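Local coordinates for TqaA (Penicillium aethiopicum, PDB 5DLK), which is a fungal nonribosomal peptide synthetase whose C-terminal condensation-like domain, the part in this structure, probably closes the peptide product into a macrocycle, at residues A[121-127]-A[159-165]. Sequence-based numbering, arbitrary orientation.
Sequences VREVQCW and FTLVSCP
R122 reaches across to T160 and holds its hydroxyl with two nitrogens, NE and NH2, each 3.1 Å from T160 OG1. The oxygen sits at the edge of the guanidinium, 13° out of its plane, and the NE/NH2 pair makes the grip side-on. With CG anti to the backbone N (chi1 174°), the arginine chain runs extended until a bend at chi3 turns the head toward the threonine. NH2 also forms a salt bridge with D144 of helix 132-144; an alanine in place of R122 would probably leave the T160 hydroxyl without either of these donors and D144 without this cation.

The backbones beneath are parallel: the short strand axes lie 9° apart, and N-H groups of R122, V124 and C126, bonded to F159 O, L161 O and S163 O, alternate with those of L161 and S163, bonded to R122 O and V124 O, in a five-bond ladder; C126 N lies 2.9 Å from S163 O. The R122–T160 face continues with V124 and V162, which lie side by side and point the same way, V124 CB 4.0 Å from V162 CG2. Beyond them C126 SG meets V162 CG1 at 3.4 Å, a tight apolar contact.

On the other face, E123 OE1 lies 3.9 Å from L161 CD2, the two side chains alongside each other, while E123 OE2 forms a salt bridge with R85 of helix 81-94. A water sits 2.9 Å from S163 OG and within hydrogen-bonding distance of E123 OE1 and L161 O; its link to Q125 NE2 is weak.

Strand 122-125 borders a five-stranded mixed sheet, joined to 158-163 through helix 132-144 as a beta-alpha-beta unit in the condensation domain, away from the phosphopantetheine site. Chemically, the backbone ladder secures this border strand, while its two charged side chains tie opposite sheet faces to different helices.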
loop_
_atom_site.group_PDB
_atom_site.type_symbol
_atom_site.label_atom_id
_atom_site.label_comp_id
_atom_site.label_asym_id
_atom_site.label_seq_id
_atom_site.Cartn_x
_atom_site.Cartn_y
_atom_site.Cartn_z
ATOM N N VAL A 121 12.876 -22.639 -0.199
ATOM C CA VAL A 121 12.512 -22.187 1.144
ATOM C C VAL A 121 13.707 -22.219 2.090
ATOM O O VAL A 121 14.457 -23.188 2.109
ATOM C CB VAL A 121 11.376 -23.051 1.717
ATOM C CG1 VAL A 121 11.042 -22.648 3.137
ATOM C CG2 VAL A 121 10.142 -22.959 0.810
ATOM N N ARG A 122 13.907 -21.150 2.855
ATOM C CA ARG A 122 14.911 -21.166 3.908
ATOM C C ARG A 122 14.305 -21.926 5.088
ATOM O O ARG A 122 13.195 -21.628 5.544
ATOM C CB ARG A 122 15.331 -19.744 4.295
ATOM C CG ARG A 122 16.268 -19.654 5.480
ATOM C CD ARG A 122 16.721 -18.218 5.756
ATOM N NE ARG A 122 15.618 -17.372 6.230
ATOM C CZ ARG A 122 15.777 -16.137 6.698
ATOM N NH1 ARG A 122 16.990 -15.601 6.760
ATOM N NH2 ARG A 122 14.720 -15.440 7.112
ATOM N N GLU A 123 15.010 -22.942 5.570
ATOM C CA GLU A 123 14.421 -23.818 6.573
ATOM C C GLU A 123 15.327 -23.921 7.778
ATOM O O GLU A 123 16.546 -23.993 7.634
ATOM C CB GLU A 123 14.157 -25.216 6.002
ATOM C CG GLU A 123 13.302 -25.215 4.757
ATOM C CD GLU A 123 12.321 -26.363 4.722
ATOM O OE1 GLU A 123 12.002 -26.917 5.795
ATOM O OE2 GLU A 123 11.862 -26.701 3.613
ATOM N N VAL A 124 14.716 -23.900 8.956
ATOM C CA VAL A 124 15.440 -24.042 10.206
ATOM C C VAL A 124 14.812 -25.155 11.037
ATOM O O VAL A 124 13.604 -25.167 11.252
ATOM C CB VAL A 124 15.428 -22.737 11.036
ATOM C CG1 VAL A 124 16.154 -22.939 12.349
ATOM C CG2 VAL A 124 16.044 -21.581 10.246
ATOM N N GLN A 125 15.631 -26.102 11.494
ATOM C CA GLN A 125 15.178 -27.061 12.495
ATOM C C GLN A 125 15.785 -26.628 13.815
ATOM O O GLN A 125 17.001 -26.612 13.955
ATOM C CB GLN A 125 15.584 -28.504 12.131
ATOM C CG GLN A 125 14.902 -29.049 10.876
ATOM C CD GLN A 125 15.592 -28.623 9.572
ATOM O OE1 GLN A 125 16.798 -28.825 9.398
ATOM N NE2 GLN A 125 14.822 -28.030 8.651
ATOM N N CYS A 126 14.939 -26.226 14.763
ATOM C CA CYS A 126 15.405 -25.623 16.001
ATOM C C CYS A 126 15.909 -26.663 16.983
ATOM O O CYS A 126 15.551 -27.836 16.878
ATOM C CB CYS A 126 14.297 -24.840 16.679
ATOM S SG CYS A 126 13.656 -23.464 15.713
ATOM N N TRP A 127 16.715 -26.211 17.934
ATOM C CA TRP A 127 17.042 -27.017 19.115
ATOM C C TRP A 127 15.769 -27.318 19.896
ATOM O O TRP A 127 14.836 -26.516 19.891
ATOM C CB TRP A 127 18.010 -26.287 20.027
ATOM C CG TRP A 127 19.413 -26.171 19.564
ATOM C CD1 TRP A 127 20.208 -27.167 19.072
ATOM C CD2 TRP A 127 20.229 -25.000 19.625
ATOM N NE1 TRP A 127 21.459 -26.678 18.799
ATOM C CE2 TRP A 127 21.500 -25.350 19.142
ATOM C CE3 TRP A 127 20.000 -23.681 20.028
ATOM C CZ2 TRP A 127 22.534 -24.430 19.033
ATOM C CZ3 TRP A 127 21.029 -22.778 19.939
ATOM C CH2 TRP A 127 22.282 -23.152 19.447
ATOM N N PHE A 159 10.510 -17.286 1.268
ATOM C CA PHE A 159 9.793 -18.006 2.313
ATOM C C PHE A 159 10.749 -18.652 3.294
ATOM O O PHE A 159 11.837 -19.088 2.910
ATOM C CB PHE A 159 8.906 -19.106 1.713
ATOM C CG PHE A 159 7.888 -18.611 0.733
ATOM C CD1 PHE A 159 8.229 -18.370 -0.583
ATOM C CD2 PHE A 159 6.582 -18.403 1.141
ATOM C CE1 PHE A 159 7.271 -17.910 -1.505
ATOM C CE2 PHE A 159 5.614 -17.940 0.233
ATOM C CZ PHE A 159 5.965 -17.699 -1.088
ATOM N N THR A 160 10.325 -18.694 4.552
ATOM C CA THR A 160 11.113 -19.294 5.632
ATOM C C THR A 160 10.204 -20.238 6.395
ATOM O O THR A 160 9.045 -19.938 6.633
ATOM C CB THR A 160 11.703 -18.232 6.597
ATOM O OG1 THR A 160 12.519 -17.303 5.869
ATOM C CG2 THR A 160 12.573 -18.894 7.663
ATOM N N LEU A 161 10.738 -21.390 6.788
ATOM C CA LEU A 161 9.967 -22.375 7.531
ATOM C C LEU A 161 10.802 -22.806 8.724
ATOM O O LEU A 161 11.875 -23.380 8.541
ATOM C CB LEU A 161 9.637 -23.571 6.633
ATOM C CG LEU A 161 8.585 -24.572 7.083
ATOM C CD1 LEU A 161 7.312 -23.836 7.451
ATOM C CD2 LEU A 161 8.321 -25.555 5.950
ATOM N N VAL A 162 10.340 -22.478 9.930
ATOM C CA VAL A 162 11.119 -22.723 11.146
ATOM C C VAL A 162 10.369 -23.718 12.024
ATOM O O VAL A 162 9.244 -23.458 12.440
ATOM C CB VAL A 162 11.395 -21.409 11.912
ATOM C CG1 VAL A 162 12.192 -21.670 13.172
ATOM C CG2 VAL A 162 12.157 -20.434 11.023
ATOM N N SER A 163 10.999 -24.862 12.309
ATOM C CA SER A 163 10.301 -25.986 12.930
ATOM C C SER A 163 10.884 -26.411 14.277
ATOM O O SER A 163 12.096 -26.437 14.454
ATOM C CB SER A 163 10.337 -27.213 12.003
ATOM O OG SER A 163 9.699 -26.945 10.772
ATOM N N CYS A 164 10.004 -26.751 15.209
ATOM C CA CYS A 164 10.401 -27.501 16.398
ATOM C C CYS A 164 10.587 -28.969 16.016
ATOM O O CYS A 164 9.929 -29.451 15.093
ATOM C CB CYS A 164 9.349 -27.382 17.497
ATOM S SG CYS A 164 9.075 -25.716 18.110
ATOM N N PRO A 165 11.468 -29.690 16.740
ATOM C CA PRO A 165 11.794 -31.101 16.485
ATOM C C PRO A 165 10.638 -32.029 16.062
ATOM O O PRO A 165 10.850 -32.871 15.187
ATOM C CB PRO A 165 12.375 -31.544 17.825
ATOM C CG PRO A 165 13.147 -30.353 18.257
ATOM C CD PRO A 165 12.319 -29.140 17.808
HETATM O O HOH W 1 11.816 -26.386 8.815
#